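Local coordinates for molybdopterin biosynthesis protein (Mycobacterium abscessus, PDB 3TCR) that probably binds molybdopterin and takes part in the biosynthesis of the molybdenum cofactor, at residues R45-V51 with V103-V109; R54-G58 with V82-N86; T62-V67 with G171-R177; T108-T112 with N168-S172; P121-Q125 with S154-A158. One frame throughout, in Å; residues are numbered along the deposited sequence.

Contact 1: R45-V51 with V103-V109; sequences RSLVVIV and VDLVVTV
R45 and V103 open this pairing by crossing at about a right angle: the arginine guanidinium has V103 CA over one face, while V103 CG1 turns inward to touch the backbone of R45 and L47. D104, in the loop just before strand 105-109, reaches back. Its CG stands beside its own backbone N (chi1 -57°), which carries the carboxylate to the start of strand 44-51, where R45 N donates to D104 OD2 over 2.8 Å in a nearly straight bond to the anti lone pair. The guanidinium itself is engaged elsewhere, in a salt bridge with D79.

Further along, the two strands run parallel and in register, as central neighbours in the mixed sheet of this alpha/beta fold of the probable molybdopterin-binding domain. L47 and V49 each bond to the other strand through both their N-H and their C=O, L47 to L105 and V107, V49 to V107 and V109, with L47 N 2.8 Å from L105 O. V51 N closes the series on V109 O.

Side chains alternate between the two faces of the sheet. On the face of L47, V49, V106 and T108, V49 CG2 meets V106 CG1 at 4.0 Å, the two branches crossing at a slant, and helix 88-100 covers this side through A94 and A98. On the other, I50 and V109 lie side by side pointing the same way, with I50 CD1 4.0 Å from V109 CB; V48 CG1 also approaches V109 CG2, and helices 64-73 and 173-196 pack over this face.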
# COMPACT_ATOMS: atom_id res chain seq x y z
N ARG A 45 27.24 -2.83 4.91
CA ARG A 45 27.17 -3.06 6.33
C ARG A 45 25.70 -3.09 6.79
O ARG A 45 24.88 -2.30 6.32
CB ARG A 45 27.93 -1.94 7.03
CG ARG A 45 29.45 -2.03 6.86
CD ARG A 45 30.14 -0.68 7.14
NE ARG A 45 29.83 -0.18 8.47
CZ ARG A 45 29.46 1.06 8.80
NH1 ARG A 45 29.33 2.04 7.91
NH2 ARG A 45 29.23 1.33 10.07
N SER A 46 25.39 -3.96 7.74
CA SER A 46 24.05 -4.11 8.28
C SER A 46 24.00 -4.15 9.80
O SER A 46 24.99 -4.47 10.45
CB SER A 46 23.41 -5.40 7.74
OG SER A 46 24.20 -6.53 8.10
N LEU A 47 22.83 -3.80 10.34
CA LEU A 47 22.54 -3.92 11.77
C LEU A 47 21.14 -4.51 11.98
O LEU A 47 20.19 -4.16 11.28
CB LEU A 47 22.62 -2.56 12.46
CG LEU A 47 22.38 -2.54 14.00
CD1 LEU A 47 23.71 -2.71 14.74
CD2 LEU A 47 21.76 -1.23 14.41
N VAL A 48 21.03 -5.40 12.95
CA VAL A 48 19.79 -5.99 13.33
C VAL A 48 19.32 -5.43 14.65
O VAL A 48 20.09 -5.39 15.63
CB VAL A 48 19.96 -7.51 13.50
CG1 VAL A 48 18.60 -8.17 13.80
CG2 VAL A 48 20.60 -8.09 12.25
N VAL A 49 18.07 -4.99 14.67
CA VAL A 49 17.43 -4.48 15.88
C VAL A 49 16.31 -5.45 16.26
O VAL A 49 15.33 -5.56 15.55
CB VAL A 49 16.84 -3.07 15.66
CG1 VAL A 49 16.16 -2.57 16.94
CG2 VAL A 49 17.92 -2.10 15.19
N ILE A 50 16.45 -6.16 17.38
CA ILE A 50 15.43 -7.09 17.87
C ILE A 50 14.48 -6.27 18.71
O ILE A 50 14.91 -5.68 19.69
CB ILE A 50 16.02 -8.18 18.77
CG1 ILE A 50 17.00 -9.06 17.98
CG2 ILE A 50 14.91 -9.00 19.44
CD1 ILE A 50 16.41 -9.66 16.72
N VAL A 51 13.21 -6.22 18.34
CA VAL A 51 12.22 -5.46 19.10
C VAL A 51 11.34 -6.46 19.83
O VAL A 51 10.41 -7.02 19.26
CB VAL A 51 11.34 -4.54 18.20
CG1 VAL A 51 10.35 -3.76 19.08
CG2 VAL A 51 12.21 -3.59 17.35
N VAL A 103 25.40 3.05 8.61
CA VAL A 103 25.04 1.69 8.27
C VAL A 103 24.17 1.65 6.98
O VAL A 103 23.28 2.48 6.79
CB VAL A 103 24.32 1.01 9.45
CG1 VAL A 103 23.76 -0.36 9.06
CG2 VAL A 103 25.24 0.94 10.70
N ASP A 104 24.41 0.67 6.11
CA ASP A 104 23.65 0.57 4.84
C ASP A 104 22.26 -0.05 4.96
O ASP A 104 21.33 0.38 4.27
CB ASP A 104 24.45 -0.22 3.82
CG ASP A 104 25.82 0.40 3.57
OD1 ASP A 104 25.90 1.53 3.04
OD2 ASP A 104 26.84 -0.22 3.93
N LEU A 105 22.13 -1.05 5.83
CA LEU A 105 20.86 -1.76 6.05
C LEU A 105 20.58 -2.02 7.51
O LEU A 105 21.41 -2.59 8.21
CB LEU A 105 20.87 -3.09 5.30
CG LEU A 105 19.67 -3.99 5.47
CD1 LEU A 105 18.39 -3.33 4.99
CD2 LEU A 105 19.99 -5.31 4.75
N VAL A 106 19.42 -1.59 7.97
CA VAL A 106 18.92 -1.94 9.29
C VAL A 106 17.64 -2.75 9.10
O VAL A 106 16.70 -2.28 8.42
CB VAL A 106 18.60 -0.68 10.10
CG1 VAL A 106 17.84 -1.03 11.37
CG2 VAL A 106 19.87 0.13 10.39
N VAL A 107 17.63 -3.98 9.62
CA VAL A 107 16.45 -4.82 9.69
C VAL A 107 16.00 -4.86 11.15
O VAL A 107 16.79 -5.25 12.03
CB VAL A 107 16.79 -6.23 9.24
CG1 VAL A 107 15.58 -7.19 9.33
CG2 VAL A 107 17.39 -6.21 7.82
N THR A 108 14.77 -4.43 11.42
CA THR A 108 14.17 -4.53 12.75
C THR A 108 13.27 -5.77 12.67
O THR A 108 12.67 -6.01 11.61
CB THR A 108 13.32 -3.29 13.14
OG1 THR A 108 12.10 -3.24 12.37
CG2 THR A 108 14.07 -1.99 12.93
N VAL A 109 13.17 -6.51 13.77
CA VAL A 109 12.48 -7.79 13.83
C VAL A 109 11.60 -7.76 15.06
O VAL A 109 12.12 -7.67 16.18
CB VAL A 109 13.49 -8.97 14.03
CG1 VAL A 109 12.77 -10.33 14.15
CG2 VAL A 109 14.52 -8.97 12.92

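Contact 2: R54-G58 with V82-N86; sequences RTAHG and VVVEN
T55 meets V83 at about a right angle, its methyl CG2 lying 3.8 Å from V83 CG1. That methyl stands anti to the threonine backbone N, beside the carbonyl carbon, and is thereby directed at the valine. V83 CG1 also reaches the backbone at the next residue, coming within 3.5 Å of A56 N.

The short side chain of A56 fits between two partners: its CB lies 3.9 Å from V83 CG1 and 3.7 Å from E85 CG. The contact thus packs the loop between strand 44-51 and helix 64-73 against the C-terminal end of strand 76-84, an outermost strand of the sheet within this chain. Inside the loop, the backbone turns on itself through a bond from H57 N to R54 O, and N52 OD1 accepts from T55 N.

H57 then supplies the polar link. E85 OE2 accepts from H57 NE2 over 2.8 Å through its anti lone pair, at an N-H...O angle of 141°. Ring and carboxylate are steeply turned, their planes 79° apart, and the acceptor sits 22° out of the imidazole plane. E85 extends beyond CG to bring its carboxylate to the ring, while its backbone N is held by E90.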
# COMPACT_ATOMS: atom_id res chain seq x y z
N ARG A 54 10.43 -9.43 25.93
CA ARG A 54 10.97 -10.60 26.60
C ARG A 54 12.45 -10.78 26.36
O ARG A 54 13.20 -11.06 27.30
CB ARG A 54 10.22 -11.87 26.19
CG ARG A 54 8.86 -11.98 26.85
CD ARG A 54 8.08 -13.13 26.24
NE ARG A 54 6.65 -13.02 26.51
CZ ARG A 54 5.74 -13.88 26.07
NH1 ARG A 54 6.09 -14.94 25.33
NH2 ARG A 54 4.45 -13.69 26.36
N THR A 55 12.87 -10.62 25.10
CA THR A 55 14.30 -10.68 24.80
C THR A 55 15.05 -9.57 25.54
O THR A 55 16.14 -9.78 26.00
CB THR A 55 14.60 -10.58 23.28
OG1 THR A 55 13.80 -11.53 22.57
CG2 THR A 55 16.06 -10.89 22.99
N ALA A 56 14.45 -8.38 25.66
CA ALA A 56 15.12 -7.28 26.37
C ALA A 56 15.28 -7.54 27.88
O ALA A 56 16.01 -6.83 28.52
CB ALA A 56 14.40 -5.95 26.12
N HIS A 57 14.59 -8.56 28.42
CA HIS A 57 14.70 -8.95 29.87
C HIS A 57 15.29 -10.33 30.08
O HIS A 57 15.15 -10.91 31.14
CB HIS A 57 13.34 -8.84 30.59
CG HIS A 57 12.64 -7.50 30.39
ND1 HIS A 57 11.36 -7.40 29.94
CD2 HIS A 57 13.09 -6.18 30.57
CE1 HIS A 57 11.01 -6.08 29.84
NE2 HIS A 57 12.06 -5.34 30.23
N GLY A 58 15.96 -10.90 29.07
CA GLY A 58 16.75 -12.10 29.26
C GLY A 58 16.30 -13.36 28.57
O GLY A 58 17.00 -14.37 28.65
N VAL A 82 21.19 -5.26 18.21
CA VAL A 82 20.72 -4.46 19.32
C VAL A 82 19.39 -5.06 19.76
O VAL A 82 18.56 -5.39 18.90
CB VAL A 82 20.52 -2.97 18.91
CG1 VAL A 82 19.98 -2.14 20.09
CG2 VAL A 82 21.84 -2.35 18.44
N VAL A 83 19.19 -5.21 21.07
CA VAL A 83 17.91 -5.63 21.61
C VAL A 83 17.24 -4.44 22.30
O VAL A 83 17.86 -3.78 23.10
CB VAL A 83 18.05 -6.79 22.62
CG1 VAL A 83 16.65 -7.18 23.15
CG2 VAL A 83 18.71 -8.00 21.97
N VAL A 84 15.98 -4.16 21.96
CA VAL A 84 15.23 -3.12 22.62
C VAL A 84 13.84 -3.65 22.97
O VAL A 84 13.37 -4.65 22.40
CB VAL A 84 15.04 -1.87 21.71
CG1 VAL A 84 16.37 -1.19 21.37
CG2 VAL A 84 14.28 -2.23 20.44
N GLU A 85 13.19 -2.95 23.89
CA GLU A 85 11.81 -3.18 24.25
C GLU A 85 10.91 -2.60 23.18
O GLU A 85 11.35 -1.83 22.34
CB GLU A 85 11.48 -2.47 25.57
CG GLU A 85 12.23 -3.03 26.77
CD GLU A 85 12.05 -2.19 28.06
OE1 GLU A 85 12.11 -0.95 28.02
OE2 GLU A 85 11.90 -2.79 29.12
N ASN A 86 9.62 -2.92 23.29
CA ASN A 86 8.58 -2.28 22.48
C ASN A 86 8.29 -0.93 23.02
O ASN A 86 7.28 -0.72 23.71
CB ASN A 86 7.28 -3.11 22.47
CG ASN A 86 7.12 -3.91 21.21
OD1 ASN A 86 7.01 -3.34 20.11
ND2 ASN A 86 7.21 -5.22 21.33

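Contact 3: T62-V67 with G171-R177; sequences TSGPLV and GSRAAVR
L66 lays its CD2 methyl over the centre of one face of the R173 guanidinium, 4.0 Å from R173 CZ. R177 has two conformations, so the overlap of L66 CD1 with its guanidinium is doubtful. With CG anti to the backbone N (chi1 -180°), the leucine projects toward helix 173-196 and also slides past V176, the two side chains running in opposite directions.

R173 is fixed at its edge as well: the bend at chi3 turns the guanidinium to T62, and NH1 donates to T62 O over 2.9 Å, the carbonyl oxygen lying close to the guanidinium plane. R173 CD lies 3.3 Å from T62 CG2. Deeper in, V176 CG1 meets V67 CG2 at 3.5 Å, the two valines crossing at about a right angle. V109 of strand 105-109 lies beneath both.

S63 OG donates to G171 O over 2.6 Å, tying the residue before helix 64-73 to the turn that precedes helix 173-196. S172 N-caps this second helix, its OG accepting from A175 N over 3.1 Å and also bonding E150. The contact joins the N-terminal ends of two helices, as in a layered alpha/beta fold whose helices cover both faces of the sheet, these two sharing the face of V107 and V109.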
# COMPACT_ATOMS: atom_id res chain seq x y z
N THR A 62 15.47 -16.20 19.49
CA THR A 62 15.48 -17.25 18.51
C THR A 62 15.46 -16.74 17.04
O THR A 62 15.62 -17.52 16.11
CB THR A 62 14.26 -18.15 18.80
OG1 THR A 62 14.66 -19.22 19.67
CG2 THR A 62 13.65 -18.73 17.59
N SER A 63 15.26 -15.44 16.85
CA SER A 63 15.14 -14.86 15.51
C SER A 63 16.41 -14.17 15.05
O SER A 63 16.77 -14.27 13.89
CB SER A 63 14.04 -13.80 15.49
OG SER A 63 12.85 -14.43 15.20
N GLY A 64 17.04 -13.42 15.93
CA GLY A 64 18.25 -12.69 15.57
C GLY A 64 19.38 -13.47 14.91
O GLY A 64 19.98 -12.99 13.95
N PRO A 65 19.72 -14.66 15.42
CA PRO A 65 20.76 -15.43 14.75
C PRO A 65 20.37 -15.81 13.32
O PRO A 65 21.21 -15.80 12.43
CB PRO A 65 20.92 -16.68 15.62
CG PRO A 65 20.33 -16.32 16.96
CD PRO A 65 19.29 -15.26 16.70
N LEU A 66 19.10 -16.10 13.08
CA LEU A 66 18.69 -16.41 11.73
C LEU A 66 18.82 -15.18 10.83
O LEU A 66 19.33 -15.30 9.74
CB LEU A 66 17.28 -16.98 11.71
CG LEU A 66 16.67 -17.38 10.36
CD1 LEU A 66 17.52 -18.43 9.62
CD2 LEU A 66 15.29 -17.93 10.68
N VAL A 67 18.44 -13.99 11.31
CA VAL A 67 18.60 -12.77 10.52
C VAL A 67 20.10 -12.51 10.19
O VAL A 67 20.46 -12.17 9.06
CB VAL A 67 18.00 -11.51 11.20
CG1 VAL A 67 18.17 -10.29 10.30
CG2 VAL A 67 16.52 -11.68 11.56
N GLY A 171 8.24 -10.67 13.94
CA GLY A 171 9.17 -11.32 14.85
C GLY A 171 9.43 -12.83 14.76
O GLY A 171 10.46 -13.31 15.30
N SER A 172 8.55 -13.60 14.13
CA SER A 172 8.71 -15.07 14.14
C SER A 172 9.80 -15.56 13.19
O SER A 172 10.20 -14.85 12.25
CB SER A 172 7.40 -15.72 13.76
OG SER A 172 7.13 -15.42 12.41
N ARG A 173 10.26 -16.78 13.41
CA ARG A 173 11.21 -17.41 12.50
C ARG A 173 10.65 -17.51 11.09
O ARG A 173 11.38 -17.29 10.12
CB ARG A 173 11.66 -18.81 12.99
CG ARG A 173 12.65 -18.74 14.16
CD ARG A 173 13.05 -20.11 14.69
NE ARG A 173 13.90 -20.81 13.74
CZ ARG A 173 15.22 -20.65 13.61
NH1 ARG A 173 15.89 -19.80 14.38
NH2 ARG A 173 15.87 -21.36 12.68
N ALA A 174 9.37 -17.83 10.97
CA ALA A 174 8.76 -18.02 9.65
C ALA A 174 8.73 -16.68 8.90
O ALA A 174 9.02 -16.64 7.71
CB ALA A 174 7.35 -18.60 9.78
N ALA A 175 8.39 -15.60 9.62
CA ALA A 175 8.36 -14.24 9.05
C ALA A 175 9.76 -13.79 8.65
O ALA A 175 9.94 -13.23 7.59
CB ALA A 175 7.69 -13.21 10.01
N VAL A 176 10.75 -14.06 9.49
CA VAL A 176 12.15 -13.67 9.16
C VAL A 176 12.64 -14.43 7.92
O VAL A 176 13.31 -13.85 7.05
CB VAL A 176 13.12 -13.94 10.32
CG1 VAL A 176 14.55 -14.00 9.81
CG2 VAL A 176 12.94 -12.90 11.43
N ARG A 177 12.28 -15.71 7.83
CA ARG A 177 12.69 -16.52 6.68
C ARG A 177 12.12 -15.96 5.38
O ARG A 177 12.85 -15.74 4.42
CB ARG A 177 12.27 -18.00 6.85
CG ARG A 177 13.47 -18.90 7.00
CD ARG A 177 13.08 -20.35 7.34
NE ARG A 177 13.99 -20.92 8.35
CZ ARG A 177 15.29 -21.13 8.14
NH1 ARG A 177 15.84 -20.80 6.98
NH2 ARG A 177 16.04 -21.66 9.09

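Contact 4: T108-T112 with N168-S172; sequences TVGGT and NIAGS
With OG1 set between its own backbone N and carbonyl carbon (chi1 71°), T108 presents its hydroxyl to N168, whose CG stands beside the backbone N (chi1 -58°). The two side chains lie side by side pointing the same way, and N168 ND2 donates to T108 OG1 over 2.7 Å, the oxygen tilted 19° from the amide plane. The asparagine has further partners: ND2 also bonds T124, and OD1 accepts from V157 N.

The two backbones are parallel neighbours. I169 N donates to T108 O at 2.8 Å, and G110 N returns a bond to I169 O at 2.9 Å. Here strands 105-109 and 164-169 end together at the C-terminal edge of the parallel part of the sheet, and the chain leaves it through the glycines G110 and G111 on one side and A170 and G171 on the other.

A water joins these ends. It accepts from T108 OG1 and donates to G110 O at 2.7 Å and to I169 O. A second water accepts from T112 N and, at the longer 3.3 Å, from G171 N. T112 turns toward A170, its OG1 lying 3.5 Å from A170 CB, while its CG2 methyl rests 4.0 Å from N168 CB.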
# COMPACT_ATOMS: atom_id res chain seq x y z
N THR A 108 14.77 -4.43 11.42
CA THR A 108 14.17 -4.53 12.75
C THR A 108 13.27 -5.77 12.67
O THR A 108 12.67 -6.01 11.61
CB THR A 108 13.32 -3.29 13.14
OG1 THR A 108 12.10 -3.24 12.37
CG2 THR A 108 14.07 -1.99 12.93
N VAL A 109 13.17 -6.51 13.77
CA VAL A 109 12.48 -7.79 13.83
C VAL A 109 11.60 -7.76 15.06
O VAL A 109 12.12 -7.67 16.18
CB VAL A 109 13.49 -8.97 14.03
CG1 VAL A 109 12.77 -10.33 14.15
CG2 VAL A 109 14.52 -8.97 12.92
N GLY A 110 10.28 -7.82 14.87
CA GLY A 110 9.34 -7.69 15.98
C GLY A 110 8.59 -6.38 15.99
O GLY A 110 8.99 -5.38 15.30
N GLY A 111 7.47 -6.40 16.74
CA GLY A 111 6.73 -5.17 17.04
C GLY A 111 5.88 -4.63 15.90
O GLY A 111 5.58 -3.44 15.86
N THR A 112 5.46 -5.52 14.99
CA THR A 112 4.60 -5.15 13.86
C THR A 112 3.18 -5.73 13.91
O THR A 112 2.44 -5.63 12.92
CB THR A 112 5.25 -5.60 12.53
OG1 THR A 112 5.40 -7.03 12.50
CG2 THR A 112 6.63 -4.97 12.38
N ASN A 168 11.22 -2.92 8.54
CA ASN A 168 10.59 -3.69 9.61
C ASN A 168 10.10 -5.07 9.14
O ASN A 168 9.34 -5.17 8.15
CB ASN A 168 9.32 -2.99 10.10
CG ASN A 168 9.53 -1.57 10.61
OD1 ASN A 168 8.61 -0.74 10.46
ND2 ASN A 168 10.66 -1.30 11.28
N ILE A 169 10.49 -6.13 9.84
CA ILE A 169 9.81 -7.42 9.65
C ILE A 169 9.23 -7.98 10.96
O ILE A 169 9.68 -7.61 12.05
CB ILE A 169 10.69 -8.44 8.90
CG1 ILE A 169 11.80 -8.98 9.73
CG2 ILE A 169 11.39 -7.79 7.69
CD1 ILE A 169 12.87 -9.59 8.80
N ALA A 170 8.23 -8.84 10.83
CA ALA A 170 7.58 -9.49 11.98
C ALA A 170 8.56 -10.39 12.67
O ALA A 170 9.57 -10.81 12.10
CB ALA A 170 6.32 -10.26 11.60
N GLY A 171 8.24 -10.67 13.94
CA GLY A 171 9.17 -11.32 14.85
C GLY A 171 9.43 -12.83 14.76
O GLY A 171 10.46 -13.31 15.30
N SER A 172 8.55 -13.60 14.13
CA SER A 172 8.71 -15.07 14.14
C SER A 172 9.80 -15.56 13.19
O SER A 172 10.20 -14.85 12.25
CB SER A 172 7.40 -15.72 13.76
OG SER A 172 7.13 -15.42 12.41
O HOH W 1 10.12 -4.96 12.94
O HOH W 2 5.86 -8.61 14.85

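Contact 5: P121-Q125 with S154-A158; sequences PEATQ and SRGVA
P121 packs its ring against two parts of R155, the carbonyl and the guanidinium: CB lies 3.3 Å from R155 O, and CG sits over one face of the guanidinium, offset toward the rim. The proline and arginine side chains cross at about a right angle. Next to them E122 forms a salt bridge with the same guanidinium, E122 OE2 lying 3.0 Å from R155 NH1, which approaches on the syn side but 30° out of the carboxylate plane. The carboxylate and guanidinium planes are 51° apart, and weak, longer bonds from NH1 and NH2 go to E122 OE1.

V157 fills the other end. Its CG2 touches T124 CG2 at 3.6 Å, the two side chains sliding past each other in opposite directions, and its CG1 meets Q125 OE1 at 3.4 Å. The glutamine chain bends at chi2 (70°), bringing its amide oxygen to the valine.

A second shell holds these groups. R155 NE donates to G113 O, T124 OG1 bonds A120 O, and Q125 NE2 reaches E131. The loop is shaped by an ST turn in which S154 OG accepts from G156 N over 3.0 Å. E122 OE2 has a second charged partner, R130 of the second subunit, so the salt bridge lies at a subunit boundary. The contact joins the short helix 120-124, flanked by helix 88-100, to the loop leading from helix 149-152 into strand 158-161, with strand 164-169 bound to that loop through N168.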
# COMPACT_ATOMS: atom_id res chain seq x y z
N PRO A 121 6.51 0.11 13.74
CA PRO A 121 6.18 0.97 12.60
C PRO A 121 6.02 2.45 12.98
O PRO A 121 6.52 3.33 12.27
CB PRO A 121 4.88 0.39 12.08
CG PRO A 121 4.81 -1.01 12.67
CD PRO A 121 5.45 -0.87 14.01
N GLU A 122 5.33 2.71 14.08
CA GLU A 122 5.18 4.09 14.60
C GLU A 122 6.53 4.71 14.90
O GLU A 122 6.73 5.91 14.68
CB GLU A 122 4.38 4.09 15.91
CG GLU A 122 2.89 3.84 15.77
CD GLU A 122 2.50 2.38 15.57
OE1 GLU A 122 3.34 1.46 15.56
OE2 GLU A 122 1.29 2.15 15.40
N ALA A 123 7.47 3.89 15.39
CA ALA A 123 8.81 4.38 15.75
C ALA A 123 9.62 4.69 14.49
O ALA A 123 10.39 5.66 14.47
CB ALA A 123 9.57 3.40 16.63
N THR A 124 9.43 3.86 13.46
CA THR A 124 10.21 3.93 12.22
C THR A 124 9.77 5.03 11.24
O THR A 124 10.61 5.77 10.75
CB THR A 124 10.23 2.55 11.53
OG1 THR A 124 10.77 1.61 12.46
CG2 THR A 124 11.09 2.54 10.22
N GLN A 125 8.48 5.09 10.94
CA GLN A 125 7.92 6.01 9.94
C GLN A 125 8.43 7.46 10.06
O GLN A 125 8.86 8.04 9.05
CB GLN A 125 6.38 5.97 9.95
CG GLN A 125 5.69 6.81 8.86
CD GLN A 125 5.88 6.24 7.46
OE1 GLN A 125 5.99 5.02 7.29
NE2 GLN A 125 5.95 7.12 6.44
N SER A 154 1.66 -7.97 8.76
CA SER A 154 2.66 -7.08 9.35
C SER A 154 2.36 -5.59 9.04
O SER A 154 2.14 -5.23 7.89
CB SER A 154 4.07 -7.43 8.86
OG SER A 154 5.01 -6.49 9.35
N ARG A 155 2.40 -4.75 10.07
CA ARG A 155 2.29 -3.30 9.87
C ARG A 155 3.65 -2.64 9.52
O ARG A 155 3.79 -1.40 9.49
CB ARG A 155 1.64 -2.66 11.09
CG ARG A 155 0.23 -3.14 11.34
CD ARG A 155 -0.48 -2.37 12.46
NE ARG A 155 0.34 -2.40 13.64
CZ ARG A 155 1.06 -1.40 14.13
NH1 ARG A 155 1.07 -0.20 13.58
NH2 ARG A 155 1.80 -1.63 15.21
N GLY A 156 4.65 -3.47 9.26
CA GLY A 156 6.00 -2.98 9.02
C GLY A 156 6.05 -1.94 7.91
O GLY A 156 5.26 -2.00 6.95
N VAL A 157 6.91 -0.94 8.06
CA VAL A 157 7.21 0.00 6.99
C VAL A 157 8.65 -0.18 6.53
O VAL A 157 9.43 -0.97 7.12
CB VAL A 157 6.99 1.46 7.43
CG1 VAL A 157 5.54 1.69 7.91
CG2 VAL A 157 7.99 1.84 8.51
N ALA A 158 9.02 0.56 5.48
CA ALA A 158 10.35 0.50 4.90
C ALA A 158 10.67 1.82 4.22
O ALA A 158 9.79 2.48 3.66
CB ALA A 158 10.47 -0.65 3.90

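Overall arrangement
From the N terminus, strand 44-51 enters contact 1, which closes a loop of 51 residues on strand 105-109. Contact 2 is nested inside it, closing a shorter loop of 23 residues from after strand 44-51 to the end of strand 76-84. Contact 3 crosses both: it starts from helix 64-73, within the loop of contact 1, and ends far along the chain at helix 173-196. Contact 4 begins on the strand where contact 1 ends, and finishes on the turn that contact 3 also uses. Contact 5 is nested within the loops of contacts 3 and 4, its centre about 9 Å from that of contact 4. Together they tie four sheet strands to the helices and loops around them.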